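Local structure of type I modular polyketide synthase (Streptomyces albus subsp. albus, 6IYT) at residues 239-244 with 329-334; 322-327 with 365-370; 378-383 with 389-394; 382-387 with 413-418. The protein is an acyltransferase domain of the salinomycin polyketide synthase, probably loading ethylmalonyl or a similar extender unit from coenzyme A for chain elongation. All blocks are in the same frame, centred on the assembly; numbering follows the deposited sequence.

Contact 1 of 4, residues 239-244 with 329-334; sequences SQLFAD and ERILDL
Arg-330 meets helix 228-245 in two ways: its NH1 makes a salt bridge with Glu-245, just past residues 239-244, while Leu-241 lays a methyl over one face of the guanidinium. Leu-241 CD1 sits towards the rim of the group, 3.8 Å from Arg-330 NH2. A bend at chi3 (80°) turns the Arg-330 head back towards the other helix. Leu-241 is the residue on which the contact turns. With chi1 at 179°, CG stands opposite the backbone N, and the two methyls part: CD1 serves the arginine, and CD2 reaches Ile-331 CG1 at 3.5 Å. The Leu-241 and Ile-331 side chains meet nearly at right angles. Leu-334 CD2 also meets Leu-241 CD2, at 4.0 Å, and approaches its CB. Here the short helix 328-334 packs beside helix 228-245 in the acyltransferase domain, the two segments running in nearly opposite directions, at 149°, with axes 11.3 Å apart. Within the helix, Gln-240 NE2 donates to Asp-244 OD1, one turn later, at 3.1 Å; that oxygen lies almost in the plane of the amide, but is met from well above the carboxylate plane. The Asp-244 carboxylate, though of opposite charge to Arg-330, does not touch it: OD2 is 5.8 Å from NH2. Phe-242, on the same helix, packs against Val-317 and Leu-327.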
loop_
_atom_site.group_PDB
_atom_site.type_symbol
_atom_site.label_atom_id
_atom_site.label_comp_id
_atom_site.label_asym_id
_atom_site.label_seq_id
_atom_site.Cartn_x
_atom_site.Cartn_y
_atom_site.Cartn_z
ATOM N N SER A 239 -17.991 -2.937 8.662
ATOM C CA SER A 239 -18.337 -3.265 7.286
ATOM C C SER A 239 -19.651 -4.051 7.193
ATOM O O SER A 239 -20.429 -3.844 6.272
ATOM C CB SER A 239 -17.192 -3.990 6.555
ATOM O OG SER A 239 -16.876 -5.256 7.122
ATOM N N GLN A 240 -19.914 -4.908 8.169
ATOM C CA GLN A 240 -21.228 -5.598 8.239
ATOM C C GLN A 240 -22.371 -4.603 8.451
ATOM O O GLN A 240 -23.412 -4.679 7.787
ATOM C CB GLN A 240 -21.241 -6.627 9.357
ATOM C CG GLN A 240 -22.509 -7.469 9.380
ATOM C CD GLN A 240 -22.697 -8.274 8.115
ATOM O OE1 GLN A 240 -21.863 -9.154 7.781
ATOM N NE2 GLN A 240 -23.822 -8.072 7.446
ATOM N N LEU A 241 -22.149 -3.599 9.290
ATOM C CA LEU A 241 -23.225 -2.572 9.508
ATOM C C LEU A 241 -23.513 -1.849 8.206
ATOM O O LEU A 241 -24.681 -1.650 7.818
ATOM C CB LEU A 241 -22.830 -1.574 10.570
ATOM C CG LEU A 241 -23.836 -0.474 10.840
ATOM C CD1 LEU A 241 -25.133 -1.044 11.360
ATOM C CD2 LEU A 241 -23.250 0.537 11.809
ATOM N N PHE A 242 -22.454 -1.511 7.493
ATOM C CA PHE A 242 -22.599 -0.831 6.213
ATOM C C PHE A 242 -23.304 -1.722 5.182
ATOM O O PHE A 242 -24.080 -1.217 4.344
ATOM C CB PHE A 242 -21.240 -0.379 5.690
ATOM C CG PHE A 242 -20.634 0.740 6.474
ATOM C CD1 PHE A 242 -21.353 1.379 7.461
ATOM C CD2 PHE A 242 -19.371 1.211 6.167
ATOM C CE1 PHE A 242 -20.798 2.428 8.183
ATOM C CE2 PHE A 242 -18.791 2.235 6.930
ATOM C CZ PHE A 242 -19.537 2.883 7.877
ATOM N N ALA A 243 -22.965 -3.005 5.161
ATOM C CA ALA A 243 -23.662 -3.982 4.284
ATOM C C ALA A 243 -25.163 -3.997 4.604
ATOM O O ALA A 243 -26.014 -4.104 3.696
ATOM C CB ALA A 243 -23.080 -5.384 4.476
ATOM N N ASP A 244 -25.468 -3.986 5.877
ATOM C CA ASP A 244 -26.846 -3.991 6.332
ATOM C C ASP A 244 -27.681 -2.734 6.048
ATOM O O ASP A 244 -28.880 -2.828 5.829
ATOM C CB ASP A 244 -26.943 -4.379 7.807
ATOM C CG ASP A 244 -26.479 -5.811 8.060
ATOM O OD1 ASP A 244 -26.533 -6.586 7.129
ATOM O OD2 ASP A 244 -26.100 -6.152 9.166
ATOM N N GLU A 329 -25.413 6.146 16.674
ATOM C CA GLU A 329 -25.691 5.426 17.933
ATOM C C GLU A 329 -25.309 3.931 17.836
ATOM O O GLU A 329 -24.702 3.357 18.763
ATOM C CB GLU A 329 -27.168 5.574 18.298
ATOM C CG GLU A 329 -27.525 6.962 18.789
ATOM C CD GLU A 329 -27.418 8.029 17.707
ATOM O OE1 GLU A 329 -26.878 9.126 18.024
ATOM O OE2 GLU A 329 -27.881 7.772 16.560
ATOM N N ARG A 330 -25.654 3.322 16.720
ATOM C CA ARG A 330 -25.324 1.918 16.499
ATOM C C ARG A 330 -23.805 1.670 16.445
ATOM O O ARG A 330 -23.312 0.679 16.929
ATOM C CB ARG A 330 -26.023 1.389 15.249
ATOM C CG ARG A 330 -27.502 1.220 15.458
ATOM C CD ARG A 330 -28.254 1.040 14.159
ATOM N NE ARG A 330 -28.164 -0.320 13.667
ATOM C CZ ARG A 330 -28.803 -0.737 12.583
ATOM N NH1 ARG A 330 -29.555 0.099 11.906
ATOM N NH2 ARG A 330 -28.691 -1.995 12.198
ATOM N N ILE A 331 -23.094 2.600 15.825
ATOM C CA ILE A 331 -21.659 2.448 15.700
ATOM C C ILE A 331 -21.014 2.505 17.078
ATOM O O ILE A 331 -20.161 1.675 17.404
ATOM C CB ILE A 331 -21.052 3.505 14.752
ATOM C CG1 ILE A 331 -21.428 3.175 13.298
ATOM C CG2 ILE A 331 -19.549 3.582 14.930
ATOM C CD1 ILE A 331 -21.343 4.367 12.343
ATOM N N LEU A 332 -21.470 3.421 17.931
ATOM C CA LEU A 332 -20.898 3.517 19.300
ATOM C C LEU A 332 -21.169 2.261 20.113
ATOM O O LEU A 332 -20.286 1.767 20.812
ATOM C CB LEU A 332 -21.409 4.745 20.039
ATOM C CG LEU A 332 -21.130 6.116 19.455
ATOM C CD1 LEU A 332 -21.589 7.206 20.407
ATOM C CD2 LEU A 332 -19.637 6.307 19.129
ATOM N N ASP A 333 -22.343 1.659 19.926
ATOM C CA ASP A 333 -22.666 0.435 20.605
ATOM C C ASP A 333 -21.830 -0.725 20.083
ATOM O O ASP A 333 -21.327 -1.539 20.866
ATOM C CB ASP A 333 -24.160 0.096 20.431
ATOM C CG ASP A 333 -25.027 0.669 21.530
ATOM O OD1 ASP A 333 -24.484 1.075 22.598
ATOM O OD2 ASP A 333 -26.286 0.721 21.322
ATOM N N LEU A 334 -21.680 -0.802 18.763
ATOM C CA LEU A 334 -20.989 -1.928 18.126
ATOM C C LEU A 334 -19.513 -1.953 18.499
ATOM O O LEU A 334 -18.933 -3.017 18.695
ATOM C CB LEU A 334 -21.098 -1.779 16.611
ATOM C CG LEU A 334 -21.615 -2.852 15.676
ATOM C CD1 LEU A 334 -22.301 -4.033 16.343
ATOM C CD2 LEU A 334 -22.532 -2.200 14.638
#

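Contact 2 of 4, residues 322-327 with 365-370; sequences AQVDPL and YWFENC
The Phe-367 ring presents its edge to residues 322-327, with two oxygens close to its plane: Val-324 O, 3.8 Å from CE1, and Asp-325 OD1, 3.9 Å from CZ. His-328 stacks with the same ring. The contact ties the connection between strand 310-312 and helix 328-334 to helix 363-371 of the acyltransferase fold, on the side of that helix away from Asn-369, whose amide is bonded to Ser-213 O. Ser-213 lies in a GxSxG pattern consistent with a nucleophile elbow.

Phe-367 gets there because its CG points opposite the backbone N (chi1 175°), which carries the ring out from the helix. The Asp-325 side chain crosses it at about a right angle, with carboxylate and ring planes 35° apart. An oxygen against an aromatic rim meets the slightly positive C-H edge, so both approaches are probably mildly favourable. Neither oxygen depends on the ring: Asp-325 OD1 is in a salt bridge with Arg-371 NE, which holds the carboxylate, and Val-324 O takes a backbone bond from Leu-327 N at 3.0 Å, closing a tight turn. Val-324 is buried and aims its CB at the helix. Both Val-324 methyls face the carbonyl oxygen of Cys-370, CG1 at 3.8 Å and CG2 at 3.9 Å.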
loop_
_atom_site.group_PDB
_atom_site.type_symbol
_atom_site.label_atom_id
_atom_site.label_comp_id
_atom_site.label_asym_id
_atom_site.label_seq_id
_atom_site.Cartn_x
_atom_site.Cartn_y
_atom_site.Cartn_z
ATOM N N ALA A 322 -23.265 12.678 5.293
ATOM C CA ALA A 322 -24.367 12.636 6.267
ATOM C C ALA A 322 -25.144 11.322 6.280
ATOM O O ALA A 322 -25.900 11.057 7.210
ATOM C CB ALA A 322 -25.326 13.793 6.013
ATOM N N GLN A 323 -24.973 10.488 5.261
ATOM C CA GLN A 323 -25.615 9.146 5.280
ATOM C C GLN A 323 -25.207 8.325 6.476
ATOM O O GLN A 323 -25.948 7.439 6.892
ATOM C CB GLN A 323 -25.321 8.349 4.009
ATOM C CG GLN A 323 -26.050 8.886 2.777
ATOM C CD GLN A 323 -26.122 7.879 1.629
ATOM O OE1 GLN A 323 -26.146 6.638 1.839
ATOM N NE2 GLN A 323 -26.187 8.398 0.408
ATOM N N VAL A 324 -24.040 8.606 7.038
ATOM C CA VAL A 324 -23.608 7.840 8.182
ATOM C C VAL A 324 -24.154 8.398 9.500
ATOM O O VAL A 324 -24.145 7.704 10.494
ATOM C CB VAL A 324 -22.084 7.651 8.266
ATOM C CG1 VAL A 324 -21.528 7.129 6.950
ATOM C CG2 VAL A 324 -21.407 8.910 8.644
ATOM N N ASP A 325 -24.744 9.598 9.487
ATOM C CA ASP A 325 -25.285 10.138 10.740
ATOM C C ASP A 325 -26.334 9.250 11.431
ATOM O O ASP A 325 -26.307 9.105 12.654
ATOM C CB ASP A 325 -25.802 11.556 10.577
ATOM C CG ASP A 325 -24.675 12.580 10.549
ATOM O OD1 ASP A 325 -23.679 12.415 11.310
ATOM O OD2 ASP A 325 -24.759 13.522 9.751
ATOM N N PRO A 326 -27.262 8.659 10.659
ATOM C CA PRO A 326 -28.280 7.864 11.320
ATOM C C PRO A 326 -27.712 6.650 11.993
ATOM O O PRO A 326 -28.442 5.949 12.705
ATOM C CB PRO A 326 -29.213 7.453 10.182
ATOM C CG PRO A 326 -29.059 8.510 9.157
ATOM C CD PRO A 326 -27.653 9.026 9.278
ATOM N N LEU A 327 -26.489 6.285 11.635
ATOM C CA LEU A 327 -25.857 5.095 12.195
ATOM C C LEU A 327 -25.013 5.368 13.426
ATOM O O LEU A 327 -24.483 4.456 14.007
ATOM C CB LEU A 327 -24.986 4.402 11.155
ATOM C CG LEU A 327 -25.721 3.966 9.902
ATOM C CD1 LEU A 327 -24.779 3.186 8.999
ATOM C CD2 LEU A 327 -26.952 3.155 10.261
ATOM N N TYR A 365 -13.891 7.833 17.976
ATOM C CA TYR A 365 -12.942 8.018 16.851
ATOM C C TYR A 365 -13.352 7.243 15.612
ATOM O O TYR A 365 -13.315 7.775 14.527
ATOM C CB TYR A 365 -11.545 7.626 17.247
ATOM C CG TYR A 365 -10.545 7.952 16.189
ATOM C CD1 TYR A 365 -10.010 9.237 16.083
ATOM C CD2 TYR A 365 -10.224 7.026 15.210
ATOM C CE1 TYR A 365 -9.158 9.574 15.043
ATOM C CE2 TYR A 365 -9.421 7.370 14.133
ATOM C CZ TYR A 365 -8.793 8.593 14.124
ATOM O OH TYR A 365 -8.039 8.943 13.050
ATOM N N TRP A 366 -13.751 5.989 15.772
ATOM C CA TRP A 366 -14.102 5.179 14.637
ATOM C C TRP A 366 -15.422 5.607 13.989
ATOM O O TRP A 366 -15.541 5.552 12.768
ATOM C CB TRP A 366 -14.108 3.713 14.979
ATOM C CG TRP A 366 -12.750 3.205 15.322
ATOM C CD1 TRP A 366 -12.313 2.818 16.558
ATOM C CD2 TRP A 366 -11.597 3.220 14.474
ATOM N NE1 TRP A 366 -10.968 2.597 16.539
ATOM C CE2 TRP A 366 -10.486 2.887 15.285
ATOM C CE3 TRP A 366 -11.376 3.614 13.155
ATOM C CZ2 TRP A 366 -9.200 2.836 14.792
ATOM C CZ3 TRP A 366 -10.076 3.535 12.641
ATOM C CH2 TRP A 366 -9.014 3.127 13.450
ATOM N N PHE A 367 -16.292 6.276 14.759
ATOM C CA PHE A 367 -17.398 6.969 14.147
ATOM C C PHE A 367 -16.925 8.161 13.303
ATOM O O PHE A 367 -17.302 8.292 12.161
ATOM C CB PHE A 367 -18.413 7.452 15.155
ATOM C CG PHE A 367 -19.503 8.280 14.533
ATOM C CD1 PHE A 367 -20.457 7.678 13.736
ATOM C CD2 PHE A 367 -19.443 9.653 14.570
ATOM C CE1 PHE A 367 -21.395 8.446 13.047
ATOM C CE2 PHE A 367 -20.417 10.440 13.933
ATOM C CZ PHE A 367 -21.383 9.825 13.158
ATOM N N GLU A 368 -16.088 9.021 13.876
ATOM C CA GLU A 368 -15.579 10.176 13.134
ATOM C C GLU A 368 -14.819 9.725 11.887
ATOM O O GLU A 368 -14.930 10.336 10.821
ATOM C CB GLU A 368 -14.669 11.012 14.023
ATOM C CG GLU A 368 -15.379 11.705 15.184
ATOM C CD GLU A 368 -16.396 12.723 14.727
ATOM O OE1 GLU A 368 -16.023 13.613 13.910
ATOM O OE2 GLU A 368 -17.558 12.678 15.241
ATOM N N ASN A 369 -14.063 8.641 12.011
ATOM C CA ASN A 369 -13.313 8.107 10.864
ATOM C C ASN A 369 -14.220 7.775 9.669
ATOM O O ASN A 369 -13.849 8.045 8.526
ATOM C CB ASN A 369 -12.512 6.900 11.294
ATOM C CG ASN A 369 -11.999 6.088 10.134
ATOM O OD1 ASN A 369 -12.698 5.161 9.641
ATOM N ND2 ASN A 369 -10.769 6.319 9.765
ATOM N N CYS A 370 -15.434 7.274 9.918
ATOM C CA CYS A 370 -16.319 6.960 8.806
ATOM C C CYS A 370 -17.311 8.056 8.459
ATOM O O CYS A 370 -17.865 8.055 7.379
ATOM C CB CYS A 370 -17.015 5.642 9.006
ATOM S SG CYS A 370 -18.234 5.587 10.311
#

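Contact 3 of 4, residues 378-383 with 389-394; sequences PVVRAL and DVFVES
Leu-383 and Val-380, one turn apart on helix 376-385, both bear on the Phe-391 ring at its far corner. Leu-383 CD1 is the nearest, 3.8 Å from Phe-391 CE2, and Leu-383 CB follows at 4.0 Å from Phe-391 CZ. Val-380 CG1 adds a looser touch, 4.3 Å from Phe-391 CE2. The Leu-383 side chain runs aslant to that of Phe-391. Phe-391 projects from strand 388-393 towards the helix, and its chi1 of -70° sets CG anti to the carbonyl carbon, bringing the CE2/CZ corner up to Leu-383.

Behind this first shell, the strand is fixed by the parallel sheet at the core of the fold: Phe-391 has backbone bonds to Leu-416 and Gln-418, and its side chain also touches Val-122 of the neighbouring strand 120-125. Asp-389, at the start of the segment, pins that end through its carboxylate, which accepts from the backbone N of Ser-118 and of Gly-119. On the helix, Val-380 is backed by Thr-407 of helix 401-411, and Arg-381 faces away to bridge Glu-377 and Asp-410.

Hydrocarbon alone meets hydrocarbon between helix and strand here, so the contact should depend on shape and exclusion of water, with little directional preference.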
loop_
_atom_site.group_PDB
_atom_site.type_symbol
_atom_site.label_atom_id
_atom_site.label_comp_id
_atom_site.label_asym_id
_atom_site.label_seq_id
_atom_site.Cartn_x
_atom_site.Cartn_y
_atom_site.Cartn_z
ATOM N N PRO A 378 -3.717 17.285 3.318
ATOM C CA PRO A 378 -3.070 18.107 4.353
ATOM C C PRO A 378 -2.123 17.297 5.266
ATOM O O PRO A 378 -1.118 17.812 5.753
ATOM C CB PRO A 378 -4.238 18.669 5.159
ATOM C CG PRO A 378 -5.472 18.394 4.376
ATOM C CD PRO A 378 -5.192 17.349 3.370
ATOM N N VAL A 379 -2.430 16.037 5.466
ATOM C CA VAL A 379 -1.575 15.196 6.263
ATOM C C VAL A 379 -0.279 14.845 5.500
ATOM O O VAL A 379 0.800 14.866 6.078
ATOM C CB VAL A 379 -2.323 13.926 6.713
ATOM C CG1 VAL A 379 -1.356 12.940 7.346
ATOM C CG2 VAL A 379 -3.433 14.307 7.690
ATOM N N VAL A 380 -0.367 14.646 4.192
ATOM C CA VAL A 380 0.833 14.465 3.394
ATOM C C VAL A 380 1.749 15.705 3.524
ATOM O O VAL A 380 2.951 15.579 3.680
ATOM C CB VAL A 380 0.499 14.229 1.922
ATOM C CG1 VAL A 380 1.768 14.178 1.078
ATOM C CG2 VAL A 380 -0.268 12.936 1.778
ATOM N N ARG A 381 1.161 16.887 3.398
ATOM C CA ARG A 381 1.917 18.128 3.592
ATOM C C ARG A 381 2.609 18.150 4.965
ATOM O O ARG A 381 3.783 18.482 5.080
ATOM C CB ARG A 381 0.991 19.332 3.455
ATOM C CG ARG A 381 0.419 19.527 2.087
ATOM C CD ARG A 381 -0.456 20.764 2.018
ATOM N NE ARG A 381 -1.169 20.788 0.763
ATOM C CZ ARG A 381 -0.679 21.307 -0.358
ATOM N NH1 ARG A 381 -1.335 21.163 -1.503
ATOM N NH2 ARG A 381 0.468 21.987 -0.333
ATOM N N ALA A 382 1.880 17.773 5.997
ATOM C CA ALA A 382 2.396 17.826 7.317
ATOM C C ALA A 382 3.526 16.800 7.497
ATOM O O ALA A 382 4.554 17.086 8.148
ATOM C CB ALA A 382 1.285 17.593 8.304
ATOM N N LEU A 383 3.351 15.605 6.897
ATOM C CA LEU A 383 4.396 14.588 6.915
ATOM C C LEU A 383 5.681 15.099 6.246
ATOM O O LEU A 383 6.759 14.949 6.783
ATOM C CB LEU A 383 3.901 13.293 6.240
ATOM C CG LEU A 383 2.906 12.508 7.084
ATOM C CD1 LEU A 383 2.121 11.541 6.219
ATOM C CD2 LEU A 383 3.625 11.750 8.184
ATOM N N ASP A 389 10.245 11.623 3.746
ATOM C CA ASP A 389 10.305 11.581 2.284
ATOM C C ASP A 389 10.249 10.182 1.687
ATOM O O ASP A 389 10.460 10.021 0.503
ATOM C CB ASP A 389 11.543 12.357 1.743
ATOM C CG ASP A 389 12.870 11.706 2.124
ATOM O OD1 ASP A 389 12.857 10.681 2.862
ATOM O OD2 ASP A 389 13.944 12.277 1.773
ATOM N N VAL A 390 9.845 9.191 2.474
ATOM C CA VAL A 390 9.638 7.865 1.947
ATOM C C VAL A 390 8.247 7.455 2.384
ATOM O O VAL A 390 7.995 7.296 3.579
ATOM C CB VAL A 390 10.675 6.818 2.493
ATOM C CG1 VAL A 390 10.355 5.413 1.981
ATOM C CG2 VAL A 390 12.111 7.203 2.088
ATOM N N PHE A 391 7.385 7.223 1.403
ATOM C CA PHE A 391 6.001 6.871 1.652
ATOM C C PHE A 391 5.791 5.530 1.032
ATOM O O PHE A 391 5.902 5.403 -0.194
ATOM C CB PHE A 391 5.049 7.868 0.973
ATOM C CG PHE A 391 5.041 9.251 1.610
ATOM C CD1 PHE A 391 6.114 10.105 1.456
ATOM C CD2 PHE A 391 3.922 9.723 2.257
ATOM C CE1 PHE A 391 6.068 11.401 1.960
ATOM C CE2 PHE A 391 3.940 10.959 2.891
ATOM C CZ PHE A 391 5.021 11.799 2.738
ATOM N N VAL A 392 5.502 4.525 1.839
ATOM C CA VAL A 392 5.336 3.174 1.310
ATOM C C VAL A 392 3.876 2.795 1.423
ATOM O O VAL A 392 3.329 2.757 2.520
ATOM C CB VAL A 392 6.194 2.163 2.100
ATOM C CG1 VAL A 392 5.875 0.720 1.686
ATOM C CG2 VAL A 392 7.658 2.485 1.960
ATOM N N GLU A 393 3.204 2.616 0.290
ATOM C CA GLU A 393 1.808 2.234 0.314
ATOM C C GLU A 393 1.699 0.720 0.384
ATOM O O GLU A 393 2.068 0.013 -0.539
ATOM C CB GLU A 393 1.029 2.835 -0.871
ATOM C CG GLU A 393 -0.477 2.569 -0.787
ATOM C CD GLU A 393 -1.219 2.984 -2.025
ATOM O OE1 GLU A 393 -1.051 4.148 -2.452
ATOM O OE2 GLU A 393 -2.052 2.171 -2.532
ATOM N N SER A 394 1.243 0.243 1.534
ATOM C CA SER A 394 1.198 -1.171 1.866
ATOM C C SER A 394 -0.093 -1.819 1.332
ATOM O O SER A 394 -0.963 -2.228 2.113
ATOM C CB SER A 394 1.284 -1.329 3.385
ATOM O OG SER A 394 1.479 -2.686 3.768
#

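Contact 4 of 4, residues 382-387 with 413-418; sequences ALIADG and VEVLAQ
This is a small apolar contact at the C-terminal end of helix 376-385, where Ile-384 packs on Val-413 and Val-415, in the connection that leads into edge strand 416-418 of the parallel sheet. Ile-384 does the work from the helix, sending one branch to each valine. With chi1 at -69°, CG1 stands opposite the carbonyl carbon and CG2 opposite the backbone N, which aims CG2 at Val-413 and CG1 at Val-415. Ile-384 CG2 settles against Val-413, 3.8 Å from Val-413 CB and with both valine methyls close by. These side chains slide past each other, pointing opposite ways. The other arm crosses Val-415 at nearly a right angle: Ile-384 CG1 is 4.0 Å from Val-415 CG1, and CD1 is 4.1 Å from that methyl. Val-413 is exposed, so the outer part of the contact lies at the surface, while Ile-384 itself is buried.

Just beyond, the helix ends in a Schellman motif. Gly-387 takes a positive phi of 94°, and its N bonds back to Ile-384 O at 3.0 Å. The chain then turns into strand 388-393, and Gly-387 pairs with Lys-120. Helix 401-411, the crossover between parallel strands 388-393 and 416-418, closes the contact: its Ser-408 touches both Ile-384 and Val-415.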
loop_
_atom_site.group_PDB
_atom_site.type_symbol
_atom_site.label_atom_id
_atom_site.label_comp_id
_atom_site.label_asym_id
_atom_site.label_seq_id
_atom_site.Cartn_x
_atom_site.Cartn_y
_atom_site.Cartn_z
ATOM N N ALA A 382 1.880 17.773 5.997
ATOM C CA ALA A 382 2.396 17.826 7.317
ATOM C C ALA A 382 3.526 16.800 7.497
ATOM O O ALA A 382 4.554 17.086 8.148
ATOM C CB ALA A 382 1.285 17.593 8.304
ATOM N N LEU A 383 3.351 15.605 6.897
ATOM C CA LEU A 383 4.396 14.588 6.915
ATOM C C LEU A 383 5.681 15.099 6.246
ATOM O O LEU A 383 6.759 14.949 6.783
ATOM C CB LEU A 383 3.901 13.293 6.240
ATOM C CG LEU A 383 2.906 12.508 7.084
ATOM C CD1 LEU A 383 2.121 11.541 6.219
ATOM C CD2 LEU A 383 3.625 11.750 8.184
ATOM N N ILE A 384 5.550 15.709 5.080
ATOM C CA ILE A 384 6.700 16.219 4.383
ATOM C C ILE A 384 7.404 17.284 5.237
ATOM O O ILE A 384 8.639 17.280 5.395
ATOM C CB ILE A 384 6.304 16.804 3.039
ATOM C CG1 ILE A 384 5.870 15.669 2.103
ATOM C CG2 ILE A 384 7.484 17.552 2.424
ATOM C CD1 ILE A 384 5.297 16.133 0.809
ATOM N N ALA A 385 6.619 18.162 5.825
ATOM C CA ALA A 385 7.185 19.219 6.690
ATOM C C ALA A 385 7.865 18.637 7.929
ATOM O O ALA A 385 8.848 19.203 8.433
ATOM C CB ALA A 385 6.086 20.196 7.099
ATOM N N ASP A 386 7.397 17.463 8.376
ATOM C CA ASP A 386 7.957 16.786 9.544
ATOM C C ASP A 386 9.195 15.899 9.189
ATOM O O ASP A 386 9.640 15.099 10.003
ATOM C CB ASP A 386 6.869 15.917 10.228
ATOM C CG ASP A 386 5.884 16.760 11.088
ATOM O OD1 ASP A 386 6.106 17.993 11.189
ATOM O OD2 ASP A 386 4.901 16.192 11.640
ATOM N N GLY A 387 9.599 15.945 7.927
ATOM C CA GLY A 387 10.849 15.372 7.462
ATOM C C GLY A 387 10.698 13.957 6.919
ATOM O O GLY A 387 11.675 13.186 6.926
ATOM N N VAL A 413 8.946 19.688 -2.745
ATOM C CA VAL A 413 9.894 18.770 -2.081
ATOM C C VAL A 413 9.787 17.405 -2.757
ATOM O O VAL A 413 8.700 16.926 -3.004
ATOM C CB VAL A 413 9.563 18.599 -0.567
ATOM C CG1 VAL A 413 10.474 17.569 0.077
ATOM C CG2 VAL A 413 9.666 19.924 0.166
ATOM N N GLU A 414 10.911 16.853 -3.156
ATOM C CA GLU A 414 10.944 15.514 -3.764
ATOM C C GLU A 414 10.746 14.462 -2.702
ATOM O O GLU A 414 11.451 14.466 -1.694
ATOM C CB GLU A 414 12.288 15.271 -4.423
ATOM C CG GLU A 414 12.288 15.473 -5.927
ATOM C CD GLU A 414 13.164 14.462 -6.641
ATOM O OE1 GLU A 414 13.922 13.734 -5.953
ATOM O OE2 GLU A 414 13.069 14.371 -7.884
ATOM N N VAL A 415 9.826 13.526 -2.943
ATOM C CA VAL A 415 9.671 12.358 -2.057
ATOM C C VAL A 415 9.571 11.072 -2.885
ATOM O O VAL A 415 9.395 11.134 -4.100
ATOM C CB VAL A 415 8.396 12.471 -1.184
ATOM C CG1 VAL A 415 8.374 13.788 -0.434
ATOM C CG2 VAL A 415 7.137 12.333 -2.040
ATOM N N LEU A 416 9.769 9.913 -2.232
ATOM C CA LEU A 416 9.493 8.622 -2.871
ATOM C C LEU A 416 8.111 8.140 -2.458
ATOM O O LEU A 416 7.791 8.119 -1.266
ATOM C CB LEU A 416 10.532 7.594 -2.465
ATOM C CG LEU A 416 10.238 6.150 -2.865
ATOM C CD1 LEU A 416 10.341 5.947 -4.356
ATOM C CD2 LEU A 416 11.181 5.218 -2.126
ATOM N N ALA A 417 7.274 7.880 -3.445
ATOM C CA ALA A 417 5.952 7.318 -3.219
ATOM C C ALA A 417 5.868 5.964 -3.889
ATOM O O ALA A 417 5.906 5.860 -5.119
ATOM C CB ALA A 417 4.889 8.258 -3.763
ATOM N N GLN A 418 5.934 4.926 -3.082
ATOM C CA GLN A 418 6.226 3.602 -3.559
ATOM C C GLN A 418 5.071 2.694 -3.183
ATOM O O GLN A 418 4.711 2.629 -2.038
ATOM C CB GLN A 418 7.495 3.107 -2.897
ATOM C CG GLN A 418 7.846 1.715 -3.277
ATOM C CD GLN A 418 8.164 1.613 -4.706
ATOM O OE1 GLN A 418 8.996 2.363 -5.204
ATOM N NE2 GLN A 418 7.441 0.757 -5.426
#

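The four contacts form two pairs within the acyltransferase domain. Contacts 1 and 2 have centres 9 Å apart and share packing: Ile-331 CD1 lies 3.7 Å from Phe-367 CD1, and Phe-242 CZ 3.9 Å from Cys-370 SG. Contacts 3 and 4, centres 6 Å apart, both start from helix 376-385 and end on adjacent strands, joined by a probable hydrogen bond of 2.8 Å from Leu-416 N to Asp-389 O; Phe-391 CZ also meets Ile-384 CG1 at 4.0 Å. Between the pairs, contacts 2 and 3 are about 9 Å apart at their nearest atoms. In contact 2 the Cys-370 side chain lies near the probable nucleophile elbow without touching it, while Asn-369 bonds Ser-213 O.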